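Local atomic coordinates of thermotoga maritima TmcAL (Thermotoga maritima, PDB entry 5Y0T), a protein that belongs to the HIGH family of the HUP clan, nucleotide-binding proteins built on a Rossmann-like alpha/beta core, and is seen here holding adenosine-5'-rp-alpha-thio-triphosphate. Residues G16-Y19 with H20-A24; S209-A212 with I213-L216; M238-N242 with E243-P247; P247-L250 with E251-G254. All blocks are in the same frame, centred on the assembly; numbering follows the deposited sequence.

Interaction 1 of 4, residues G16-Y19 with H20-A24; sequences GHLY and HLTSA. With TAT (adenosine-5'-rp-alpha-thio-triphosphate), chain E.
A water joins His17 and His20 across one helical turn, giving a hydrogen to His17 O and lying in the plane of the His20 ring, 2.8 Å from His20 ND1. The other ring nitrogen, His20 NE2, is bonded to Val100 O, and these two partners fix the rotation of the ring. With CG anti to the backbone N (chi1 165°), the imidazole lays one face under the ribose of TAT, His20 CG coming within 3.3 Å of TAT O4'. His17 works differently: its ND1 accepts from His14 N, so NE2 is the donor and sends its N-H, in the ring plane, to the bridging oxygen O3A at 3.2 Å. Gly16, with no side chain, lets the adenine lie against the main chain, Gly16 O being 3.5 Å from TAT C5. Tyr19 turns an edge to the base, CD2 lying 3.7 Å from TAT C2. One turn on, the short hydroxyl of Ser23 folds back, and Ser23 N and Ser23 OG, each 2.9 Å from Tyr19 O, reach that carbonyl from opposite faces. His20 lies one turn beyond His14, Gly16 and His17, which belong to the His-X-Gly-His (HIGH) motif at the start of the helix in a beta-alpha-beta unit.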
loop_
_atom_site.group_PDB
_atom_site.type_symbol
_atom_site.label_atom_id
_atom_site.label_comp_id
_atom_site.label_asym_id
_atom_site.label_seq_id
_atom_site.Cartn_x
_atom_site.Cartn_y
_atom_site.Cartn_z
ATOM N N GLY A 16 -27.074 20.992 -12.858
ATOM C CA GLY A 16 -26.520 22.203 -12.278
ATOM C C GLY A 16 -25.285 22.636 -13.037
ATOM O O GLY A 16 -25.049 23.825 -13.269
ATOM N N HIS A 17 -24.475 21.661 -13.426
ATOM C CA HIS A 17 -23.279 21.955 -14.200
ATOM C C HIS A 17 -23.628 22.503 -15.580
ATOM O O HIS A 17 -22.946 23.384 -16.091
ATOM C CB HIS A 17 -22.428 20.705 -14.341
ATOM C CG HIS A 17 -21.847 20.228 -13.051
ATOM N ND1 HIS A 17 -21.811 18.892 -12.700
ATOM C CD2 HIS A 17 -21.277 20.903 -12.026
ATOM C CE1 HIS A 17 -21.238 18.768 -11.517
ATOM N NE2 HIS A 17 -20.906 19.972 -11.084
ATOM N N LEU A 18 -24.683 21.972 -16.191
ATOM C CA LEU A 18 -25.102 22.463 -17.498
ATOM C C LEU A 18 -25.566 23.918 -17.351
ATOM O O LEU A 18 -25.292 24.769 -18.191
ATOM C CB LEU A 18 -26.226 21.598 -18.085
ATOM C CG LEU A 18 -26.713 22.070 -19.469
ATOM C CD1 LEU A 18 -25.544 22.175 -20.450
ATOM C CD2 LEU A 18 -27.803 21.170 -20.032
ATOM N N TYR A 19 -26.273 24.175 -16.260
ATOM C CA TYR A 19 -26.788 25.499 -15.939
ATOM C C TYR A 19 -25.663 26.519 -15.824
ATOM O O TYR A 19 -25.733 27.587 -16.428
ATOM C CB TYR A 19 -27.581 25.412 -14.644
ATOM C CG TYR A 19 -28.389 26.633 -14.259
ATOM C CD1 TYR A 19 -29.582 26.941 -14.905
ATOM C CD2 TYR A 19 -27.983 27.437 -13.205
ATOM C CE1 TYR A 19 -30.339 28.032 -14.523
ATOM C CE2 TYR A 19 -28.743 28.532 -12.804
ATOM C CZ TYR A 19 -29.911 28.826 -13.471
ATOM O OH TYR A 19 -30.660 29.908 -13.062
ATOM N N HIS A 20 -24.625 26.177 -15.061
ATOM C CA HIS A 20 -23.435 27.014 -14.922
ATOM C C HIS A 20 -22.748 27.273 -16.258
ATOM O O HIS A 20 -22.405 28.403 -16.602
ATOM C CB HIS A 20 -22.422 26.358 -13.973
ATOM C CG HIS A 20 -21.044 26.951 -14.054
ATOM N ND1 HIS A 20 -20.011 26.350 -14.742
ATOM C CD2 HIS A 20 -20.541 28.108 -13.557
ATOM C CE1 HIS A 20 -18.928 27.102 -14.654
ATOM N NE2 HIS A 20 -19.227 28.183 -13.951
ATOM N N LEU A 21 -22.530 26.205 -17.008
ATOM C CA LEU A 21 -21.737 26.304 -18.225
ATOM C C LEU A 21 -22.463 27.149 -19.253
ATOM O O LEU A 21 -21.866 27.985 -19.917
ATOM C CB LEU A 21 -21.445 24.917 -18.792
ATOM C CG LEU A 21 -20.520 24.904 -20.003
ATOM C CD1 LEU A 21 -19.187 25.577 -19.670
ATOM C CD2 LEU A 21 -20.321 23.467 -20.450
ATOM N N THR A 22 -23.763 26.927 -19.372
ATOM C CA THR A 22 -24.570 27.692 -20.304
ATOM C C THR A 22 -24.642 29.158 -19.871
ATOM O O THR A 22 -24.514 30.071 -20.692
ATOM C CB THR A 22 -25.993 27.105 -20.411
ATOM O OG1 THR A 22 -25.919 25.770 -20.930
ATOM C CG2 THR A 22 -26.850 27.942 -21.339
ATOM N N SER A 23 -24.839 29.384 -18.580
ATOM C CA SER A 23 -24.891 30.763 -18.060
ATOM C C SER A 23 -23.586 31.516 -18.324
ATOM O O SER A 23 -23.570 32.687 -18.754
ATOM C CB SER A 23 -25.183 30.761 -16.554
ATOM O OG SER A 23 -26.528 30.391 -16.298
ATOM N N ALA A 24 -22.491 30.835 -18.053
ATOM C CA ALA A 24 -21.173 31.418 -18.213
ATOM C C ALA A 24 -20.931 31.825 -19.651
ATOM O O ALA A 24 -20.409 32.906 -19.913
ATOM C CB ALA A 24 -20.095 30.407 -17.766
HETATM N N1 TAT E . -26.185 26.090 -10.152
HETATM C C2 TAT E . -25.253 26.896 -10.695
HETATM N N3 TAT E . -23.959 26.553 -10.823
HETATM C C4 TAT E . -23.523 25.342 -10.401
HETATM C C5 TAT E . -24.481 24.399 -9.816
HETATM C C6 TAT E . -25.886 24.855 -9.703
HETATM N N6 TAT E . -26.838 24.052 -9.170
HETATM N N7 TAT E . -23.787 23.285 -9.500
HETATM C C8 TAT E . -22.493 23.487 -9.860
HETATM N N9 TAT E . -22.343 24.715 -10.397
HETATM P PA TAT E . -18.001 21.437 -9.910
HETATM P PB TAT E . -19.583 21.485 -7.434
HETATM P PG TAT E . -21.849 20.098 -6.297
HETATM C "C1'" TAT E . -21.077 25.300 -10.890
HETATM O O1A TAT E . -23.107 19.604 -6.991
HETATM O O1B TAT E . -18.798 21.038 -6.238
HETATM S S1G TAT E . -16.425 22.314 -9.182
HETATM C "C2'" TAT E . -20.044 25.329 -9.764
HETATM O "O2'" TAT E . -20.262 26.419 -8.867
HETATM O O2A TAT E . -17.791 20.312 -10.910
HETATM O O2B TAT E . -19.899 22.949 -7.600
HETATM O O2G TAT E . -21.053 18.975 -5.660
HETATM C "C3'" TAT E . -18.749 25.430 -10.539
HETATM O "O3'" TAT E . -18.456 26.797 -10.882
HETATM O O3A TAT E . -18.947 20.817 -8.757
HETATM O O3B TAT E . -20.957 20.630 -7.532
HETATM O O3G TAT E . -22.011 21.301 -5.399
HETATM C "C4'" TAT E . -19.053 24.646 -11.812
HETATM O "O4'" TAT E . -20.476 24.505 -11.907
HETATM C "C5'" TAT E . -18.427 23.248 -11.785
HETATM O "O5'" TAT E . -18.896 22.569 -10.619
HETATM O O HOH W 1 -20.201 23.718 -15.617
#

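Interaction 2 of 4, residues S209-A212 with I213-L216; sequences SATA and IRNL. With TAT (adenosine-5'-rp-alpha-thio-triphosphate), chain E.
Ile213, Arg214, Asn215 and Leu216 donate their backbone N-H groups to the carbonyls of Ser209, Ala210, Thr211 and Ala212, four regular i to i+4 bonds that build the opening of helix 210-218. Ser209 is the N-cap: its hydroxyl, set between the backbone N and the carbonyl carbon (chi1 72°), curls over the helix end and accepts from Ala212 N at 3.0 Å. A small hydroxyl residue suits this place because it reaches a first-turn N-H without a long chain. Ala210 N points out of the helix start and bonds to O1A on the terminal phosphate of TAT at 2.9 Å, almost straight at 170°, where the positive end of the helix dipole probably helps hold the anion. The sequence resembles the second signature of HIGH-type nucleotide-binding proteins, a serine-rich turn followed by an arginine on the phosphate side of the site. That arginine, Arg214, bends at chi3 (-55°) and folds back, so that Thr211 CA sits over one guanidinium face, 3.5 Å from its plane and toward the rim. Its NH2 comes to 3.0 Å from Thr211 OG1, but its main polar partners lie elsewhere, Asn11 O for NH1 and Glu46 for NH2. On another flank Ile213 folds its CG1 branch against its own helix, 3.3 Å from Ser209 O, and touches His14 and Ser228. Leu216 rests CG 3.5 Å from Ala212 O and packs on helix 222-228.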
loop_
_atom_site.group_PDB
_atom_site.type_symbol
_atom_site.label_atom_id
_atom_site.label_comp_id
_atom_site.label_asym_id
_atom_site.label_seq_id
_atom_site.Cartn_x
_atom_site.Cartn_y
_atom_site.Cartn_z
ATOM N N SER A 209 -27.353 17.840 -5.916
ATOM C CA SER A 209 -25.911 17.963 -5.806
ATOM C C SER A 209 -25.226 16.721 -6.368
ATOM O O SER A 209 -25.805 15.627 -6.370
ATOM C CB SER A 209 -25.507 18.156 -4.343
ATOM O OG SER A 209 -25.682 16.938 -3.634
ATOM N N ALA A 210 -23.984 16.883 -6.804
ATOM C CA ALA A 210 -23.190 15.761 -7.280
ATOM C C ALA A 210 -23.124 14.643 -6.231
ATOM O O ALA A 210 -23.165 13.460 -6.570
ATOM C CB ALA A 210 -21.764 16.242 -7.662
ATOM N N THR A 211 -23.057 15.013 -4.952
ATOM C CA THR A 211 -22.961 13.996 -3.898
ATOM C C THR A 211 -24.294 13.257 -3.733
ATOM O O THR A 211 -24.320 12.037 -3.580
ATOM C CB THR A 211 -22.522 14.610 -2.543
ATOM O OG1 THR A 211 -21.204 15.170 -2.677
ATOM C CG2 THR A 211 -22.497 13.555 -1.452
ATOM N N ALA A 212 -25.406 13.979 -3.797
ATOM C CA ALA A 212 -26.706 13.309 -3.744
ATOM C C ALA A 212 -26.846 12.322 -4.913
ATOM O O ALA A 212 -27.342 11.211 -4.746
ATOM C CB ALA A 212 -27.846 14.331 -3.759
ATOM N N ILE A 213 -26.388 12.727 -6.092
ATOM C CA ILE A 213 -26.551 11.891 -7.280
ATOM C C ILE A 213 -25.708 10.628 -7.181
ATOM O O ILE A 213 -26.153 9.538 -7.562
ATOM C CB ILE A 213 -26.206 12.676 -8.561
ATOM C CG1 ILE A 213 -27.218 13.812 -8.742
ATOM C CG2 ILE A 213 -26.228 11.761 -9.794
ATOM C CD1 ILE A 213 -26.757 14.837 -9.758
ATOM N N ARG A 214 -24.502 10.762 -6.648
ATOM C CA ARG A 214 -23.675 9.586 -6.423
ATOM C C ARG A 214 -24.363 8.647 -5.430
ATOM O O ARG A 214 -24.274 7.430 -5.558
ATOM C CB ARG A 214 -22.280 9.987 -5.930
ATOM C CG ARG A 214 -21.440 10.684 -7.006
ATOM C CD ARG A 214 -19.945 10.724 -6.641
ATOM N NE ARG A 214 -19.713 11.336 -5.330
ATOM C CZ ARG A 214 -19.636 12.646 -5.105
ATOM N NH1 ARG A 214 -19.787 13.509 -6.096
ATOM N NH2 ARG A 214 -19.415 13.095 -3.876
ATOM N N ASN A 215 -25.072 9.199 -4.450
ATOM C CA ASN A 215 -25.791 8.346 -3.509
ATOM C C ASN A 215 -26.994 7.675 -4.159
ATOM O O ASN A 215 -27.353 6.547 -3.802
ATOM C CB ASN A 215 -26.239 9.141 -2.272
ATOM C CG ASN A 215 -25.094 9.404 -1.317
ATOM O OD1 ASN A 215 -24.053 8.752 -1.396
ATOM N ND2 ASN A 215 -25.279 10.353 -0.408
ATOM N N LEU A 216 -27.617 8.366 -5.111
ATOM C CA LEU A 216 -28.689 7.756 -5.891
ATOM C C LEU A 216 -28.158 6.560 -6.682
ATOM O O LEU A 216 -28.825 5.530 -6.770
ATOM C CB LEU A 216 -29.330 8.775 -6.837
ATOM C CG LEU A 216 -30.203 9.868 -6.214
ATOM C CD1 LEU A 216 -30.601 10.879 -7.271
ATOM C CD2 LEU A 216 -31.450 9.282 -5.537
HETATM N N1 TAT E . -26.185 26.090 -10.152
HETATM C C2 TAT E . -25.253 26.896 -10.695
HETATM N N3 TAT E . -23.959 26.553 -10.823
HETATM C C4 TAT E . -23.523 25.342 -10.401
HETATM C C5 TAT E . -24.481 24.399 -9.816
HETATM C C6 TAT E . -25.886 24.855 -9.703
HETATM N N6 TAT E . -26.838 24.052 -9.170
HETATM N N7 TAT E . -23.787 23.285 -9.500
HETATM C C8 TAT E . -22.493 23.487 -9.860
HETATM N N9 TAT E . -22.343 24.715 -10.397
HETATM P PA TAT E . -18.001 21.437 -9.910
HETATM P PB TAT E . -19.583 21.485 -7.434
HETATM P PG TAT E . -21.849 20.098 -6.297
HETATM C "C1'" TAT E . -21.077 25.300 -10.890
HETATM O O1A TAT E . -23.107 19.604 -6.991
HETATM O O1B TAT E . -18.798 21.038 -6.238
HETATM S S1G TAT E . -16.425 22.314 -9.182
HETATM C "C2'" TAT E . -20.044 25.329 -9.764
HETATM O "O2'" TAT E . -20.262 26.419 -8.867
HETATM O O2A TAT E . -17.791 20.312 -10.910
HETATM O O2B TAT E . -19.899 22.949 -7.600
HETATM O O2G TAT E . -21.053 18.975 -5.660
HETATM C "C3'" TAT E . -18.749 25.430 -10.539
HETATM O "O3'" TAT E . -18.456 26.797 -10.882
HETATM O O3A TAT E . -18.947 20.817 -8.757
HETATM O O3B TAT E . -20.957 20.630 -7.532
HETATM O O3G TAT E . -22.011 21.301 -5.399
HETATM C "C4'" TAT E . -19.053 24.646 -11.812
HETATM O "O4'" TAT E . -20.476 24.505 -11.907
HETATM C "C5'" TAT E . -18.427 23.248 -11.785
HETATM O "O5'" TAT E . -18.896 22.569 -10.619
#

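Interaction 3 of 4, residues M238-N242 with E243-P247; sequences MREIN and EGRGP
Glu240 and Arg245 meet side-on through two nitrogens, Arg245 NE reaching Glu240 OE1 at 3.0 Å and Arg245 NH2 reaching Glu240 OE2 at 2.9 Å. The two flat groups are not coplanar, their planes standing 48° apart, so NH2 comes to OE2 from above the carboxylate plane. OE2 is gripped by three donors, because Arg239 also directs both NE, at 2.8 Å, and NH2 to it. The two arginines thus tolerate an approach of 4.2 Å between Arg239 NE and Arg245 NH2, with the carboxylate probably offsetting the like charges. A water bridges Glu240 OE1 and Arg245 O. Further out, Arg245 NH1 binds Glu243 OE1 at 2.7 Å and also Gln407, while Arg239 NH1 is tied to Glu57 on helix 52-61. The backbone brings these long charged chains together: Arg245 N donates to Glu240 O at 2.8 Å and Gly244 N to Ile241 O at 3.1 Å. Gly244 has positive phi (81°), a conformation glycine adopts easily. Gly246 turns its carbonyl onto Ile241 CA, and beyond it Pro247, entered by a cis peptide, rests its ring on the Ile241 side chain. Positive phi and bonds back into the last turn make this a Schellman motif, here closing helix 231-242 beneath a salt-bridge network.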
loop_
_atom_site.group_PDB
_atom_site.type_symbol
_atom_site.label_atom_id
_atom_site.label_comp_id
_atom_site.label_asym_id
_atom_site.label_seq_id
_atom_site.Cartn_x
_atom_site.Cartn_y
_atom_site.Cartn_z
ATOM N N MET A 238 -23.847 5.438 -18.326
ATOM C CA MET A 238 -24.315 4.082 -18.627
ATOM C C MET A 238 -23.290 3.279 -19.435
ATOM O O MET A 238 -23.108 2.073 -19.202
ATOM C CB MET A 238 -25.644 4.135 -19.383
ATOM C CG MET A 238 -26.817 4.604 -18.535
ATOM S SD MET A 238 -27.193 3.476 -17.176
ATOM C CE MET A 238 -26.625 4.405 -15.758
ATOM N N ARG A 239 -22.630 3.947 -20.380
ATOM C CA ARG A 239 -21.574 3.322 -21.179
ATOM C C ARG A 239 -20.476 2.753 -20.292
ATOM O O ARG A 239 -20.033 1.612 -20.476
ATOM C CB ARG A 239 -20.957 4.330 -22.160
ATOM C CG ARG A 239 -19.856 3.730 -23.051
ATOM C CD ARG A 239 -19.067 4.806 -23.785
ATOM N NE ARG A 239 -18.071 5.430 -22.920
ATOM C CZ ARG A 239 -17.418 6.551 -23.211
ATOM N NH1 ARG A 239 -17.673 7.188 -24.348
ATOM N NH2 ARG A 239 -16.518 7.039 -22.361
ATOM N N GLU A 240 -20.028 3.551 -19.328
ATOM C CA GLU A 240 -18.944 3.117 -18.457
ATOM C C GLU A 240 -19.406 1.981 -17.552
ATOM O O GLU A 240 -18.656 1.039 -17.283
ATOM C CB GLU A 240 -18.412 4.286 -17.617
ATOM C CG GLU A 240 -17.814 5.409 -18.446
ATOM C CD GLU A 240 -16.612 4.947 -19.237
ATOM O OE1 GLU A 240 -15.597 4.632 -18.589
ATOM O OE2 GLU A 240 -16.685 4.880 -20.496
ATOM N N ILE A 241 -20.642 2.064 -17.078
ATOM C CA ILE A 241 -21.173 1.017 -16.223
ATOM C C ILE A 241 -21.348 -0.289 -17.022
ATOM O O ILE A 241 -20.985 -1.363 -16.537
ATOM C CB ILE A 241 -22.502 1.451 -15.581
ATOM C CG1 ILE A 241 -22.247 2.630 -14.627
ATOM C CG2 ILE A 241 -23.185 0.277 -14.854
ATOM C CD1 ILE A 241 -23.496 3.167 -13.973
ATOM N N ASN A 242 -21.865 -0.187 -18.249
ATOM C CA ASN A 242 -22.015 -1.353 -19.131
ATOM C C ASN A 242 -20.722 -2.083 -19.437
ATOM O O ASN A 242 -20.744 -3.287 -19.707
ATOM C CB ASN A 242 -22.647 -0.950 -20.461
ATOM C CG ASN A 242 -24.079 -0.542 -20.314
ATOM O OD1 ASN A 242 -24.720 -0.864 -19.313
ATOM N ND2 ASN A 242 -24.601 0.172 -21.311
ATOM N N GLU A 243 -19.606 -1.354 -19.457
ATOM C CA GLU A 243 -18.307 -1.966 -19.742
ATOM C C GLU A 243 -17.507 -2.305 -18.487
ATOM O O GLU A 243 -16.384 -2.787 -18.588
ATOM C CB GLU A 243 -17.479 -1.051 -20.641
ATOM C CG GLU A 243 -18.076 -0.881 -22.035
ATOM C CD GLU A 243 -17.175 -0.096 -22.967
ATOM O OE1 GLU A 243 -15.944 -0.328 -22.975
ATOM O OE2 GLU A 243 -17.701 0.768 -23.689
ATOM N N GLY A 244 -18.071 -2.024 -17.314
ATOM C CA GLY A 244 -17.445 -2.377 -16.050
ATOM C C GLY A 244 -16.371 -1.399 -15.603
ATOM O O GLY A 244 -15.478 -1.757 -14.841
ATOM N N ARG A 245 -16.419 -0.183 -16.129
ATOM C CA ARG A 245 -15.517 0.882 -15.706
ATOM C C ARG A 245 -16.182 1.851 -14.723
ATOM O O ARG A 245 -15.642 2.903 -14.410
ATOM C CB ARG A 245 -14.954 1.625 -16.921
ATOM C CG ARG A 245 -13.914 0.784 -17.698
ATOM C CD ARG A 245 -13.138 1.637 -18.713
ATOM N NE ARG A 245 -14.079 2.294 -19.601
ATOM C CZ ARG A 245 -14.562 1.762 -20.713
ATOM N NH1 ARG A 245 -14.156 0.551 -21.118
ATOM N NH2 ARG A 245 -15.458 2.446 -21.417
ATOM N N GLY A 246 -17.392 1.532 -14.293
ATOM C CA GLY A 246 -18.008 2.306 -13.227
ATOM C C GLY A 246 -19.216 1.587 -12.671
ATOM O O GLY A 246 -19.607 0.558 -13.195
ATOM N N PRO A 247 -19.812 2.120 -11.593
ATOM C CA PRO A 247 -19.339 3.302 -10.877
ATOM C C PRO A 247 -18.169 2.926 -9.994
ATOM O O PRO A 247 -18.024 1.756 -9.660
ATOM C CB PRO A 247 -20.554 3.724 -10.041
ATOM C CG PRO A 247 -21.266 2.421 -9.764
ATOM C CD PRO A 247 -21.030 1.545 -10.993
HETATM O O HOH W 2 -15.051 5.273 -15.905
#

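Interaction 4 of 4, residues P247-L250 with E251-G254; sequences PVFL and ENMG
Phe249 and Glu251 lie side by side and point the same way, the aromatic ring and the carboxylate almost parallel with 11° between their planes. Contact is made near the root of the phenylalanine, where Glu251 CD is 3.4 Å from Phe249 CB. Glu251 gets there because its CG sits between the backbone N and the carbonyl carbon (chi1 59°) and the chain then bends at chi2, folding the acid back alongside the residue two places earlier; its charge is answered by Arg218, which pairs with OE1. Phe249 itself rests on Met217 and Arg218 of helix 210-218.

Asn252 comes across from another direction, its amide 48° from the ring plane. Its carbonyl oxygen OD1 accepts from Phe249 N at 2.8 Å, the donor lying above the amide plane, while Asn252 N returns a bond to Phe249 O at 3.0 Å. A short amide side chain suits this place because it can reach back to a main-chain N-H three residues earlier. The same OD1 takes a hydrogen from a water that also bonds to Pro247 O. Met253 N to Leu250 O at 2.8 Å and Gly254 N to Glu251 O continue the i to i+3 pattern, a run of overlapping type I beta-turns that leads into helix 254-261.

Away from Glu251 and Asn252, Met253 stretches out beyond CG and brings its methyl CE to 4.0 Å from Val248 CG1. The flexible thioether and the branched valine both pack on Tyr398 of helix 381-399, and Leu250 touches Pro47.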
loop_
_atom_site.group_PDB
_atom_site.type_symbol
_atom_site.label_atom_id
_atom_site.label_comp_id
_atom_site.label_asym_id
_atom_site.label_seq_id
_atom_site.Cartn_x
_atom_site.Cartn_y
_atom_site.Cartn_z
ATOM N N PRO A 247 -19.812 2.120 -11.593
ATOM C CA PRO A 247 -19.339 3.302 -10.877
ATOM C C PRO A 247 -18.169 2.926 -9.994
ATOM O O PRO A 247 -18.024 1.756 -9.660
ATOM C CB PRO A 247 -20.554 3.724 -10.041
ATOM C CG PRO A 247 -21.266 2.421 -9.764
ATOM C CD PRO A 247 -21.030 1.545 -10.993
ATOM N N VAL A 248 -17.334 3.894 -9.651
ATOM C CA VAL A 248 -16.256 3.670 -8.698
ATOM C C VAL A 248 -16.561 4.496 -7.456
ATOM O O VAL A 248 -16.777 5.707 -7.559
ATOM C CB VAL A 248 -14.882 4.074 -9.271
ATOM C CG1 VAL A 248 -13.789 3.929 -8.194
ATOM C CG2 VAL A 248 -14.545 3.230 -10.512
ATOM N N PHE A 249 -16.603 3.853 -6.288
ATOM C CA PHE A 249 -16.931 4.565 -5.044
ATOM C C PHE A 249 -15.773 4.488 -4.056
ATOM O O PHE A 249 -14.964 3.564 -4.109
ATOM C CB PHE A 249 -18.196 4.000 -4.383
ATOM C CG PHE A 249 -19.457 4.180 -5.191
ATOM C CD1 PHE A 249 -19.931 5.448 -5.495
ATOM C CD2 PHE A 249 -20.180 3.076 -5.631
ATOM C CE1 PHE A 249 -21.101 5.614 -6.229
ATOM C CE2 PHE A 249 -21.345 3.233 -6.368
ATOM C CZ PHE A 249 -21.806 4.514 -6.668
ATOM N N LEU A 250 -15.695 5.459 -3.155
ATOM C CA LEU A 250 -14.629 5.468 -2.153
ATOM C C LEU A 250 -14.611 4.185 -1.337
ATOM O O LEU A 250 -13.551 3.667 -0.993
ATOM C CB LEU A 250 -14.784 6.659 -1.218
ATOM C CG LEU A 250 -13.696 6.786 -0.154
ATOM C CD1 LEU A 250 -12.339 6.922 -0.790
ATOM C CD2 LEU A 250 -14.007 7.984 0.730
ATOM N N GLU A 251 -15.788 3.657 -1.039
ATOM C CA GLU A 251 -15.847 2.476 -0.189
ATOM C C GLU A 251 -15.215 1.267 -0.896
ATOM O O GLU A 251 -14.717 0.348 -0.227
ATOM C CB GLU A 251 -17.292 2.189 0.244
ATOM C CG GLU A 251 -18.269 1.961 -0.890
ATOM C CD GLU A 251 -19.105 3.186 -1.223
ATOM O OE1 GLU A 251 -18.616 4.330 -1.053
ATOM O OE2 GLU A 251 -20.259 2.992 -1.665
ATOM N N ASN A 252 -15.180 1.279 -2.231
ATOM C CA ASN A 252 -14.472 0.231 -2.978
ATOM C C ASN A 252 -12.963 0.270 -2.691
ATOM O O ASN A 252 -12.275 -0.750 -2.780
ATOM C CB ASN A 252 -14.697 0.352 -4.503
ATOM C CG ASN A 252 -16.176 0.381 -4.891
ATOM O OD1 ASN A 252 -16.576 1.129 -5.776
ATOM N ND2 ASN A 252 -16.984 -0.438 -4.232
ATOM N N MET A 253 -12.453 1.452 -2.362
ATOM C CA MET A 253 -11.033 1.607 -2.041
ATOM C C MET A 253 -10.742 1.498 -0.546
ATOM O O MET A 253 -9.592 1.601 -0.121
ATOM C CB MET A 253 -10.521 2.954 -2.529
ATOM C CG MET A 253 -10.566 3.107 -4.024
ATOM S SD MET A 253 -10.256 4.798 -4.544
ATOM C CE MET A 253 -10.258 4.508 -6.315
ATOM N N GLY A 254 -11.789 1.332 0.248
ATOM C CA GLY A 254 -11.658 1.448 1.688
ATOM C C GLY A 254 -10.723 0.415 2.304
ATOM O O GLY A 254 -9.868 0.756 3.130
HETATM O O HOH W 3 -18.239 0.040 -7.604
#

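How the interactions relate
Interactions 1 to 4 follow one another along the chain. Interactions 1 and 2 both touch TAT, their centres about 18 Å apart: helix 15-28 attends to base, ribose and a bridging phosphate oxygen, and the start of helix 210-218 to the terminal phosphate, so the nucleotide spans two distant parts of the sequence. Interactions 3 and 4 share Pro247 and together trace the connection from helix 231-242 to helix 254-261, with about 14 Å between centres. Interaction 4 returns to interaction 2, where Phe249 CE1 packs 3.7 Å from Arg214 O. This connection therefore lies against the phosphate-side helix without reaching the ligand itself.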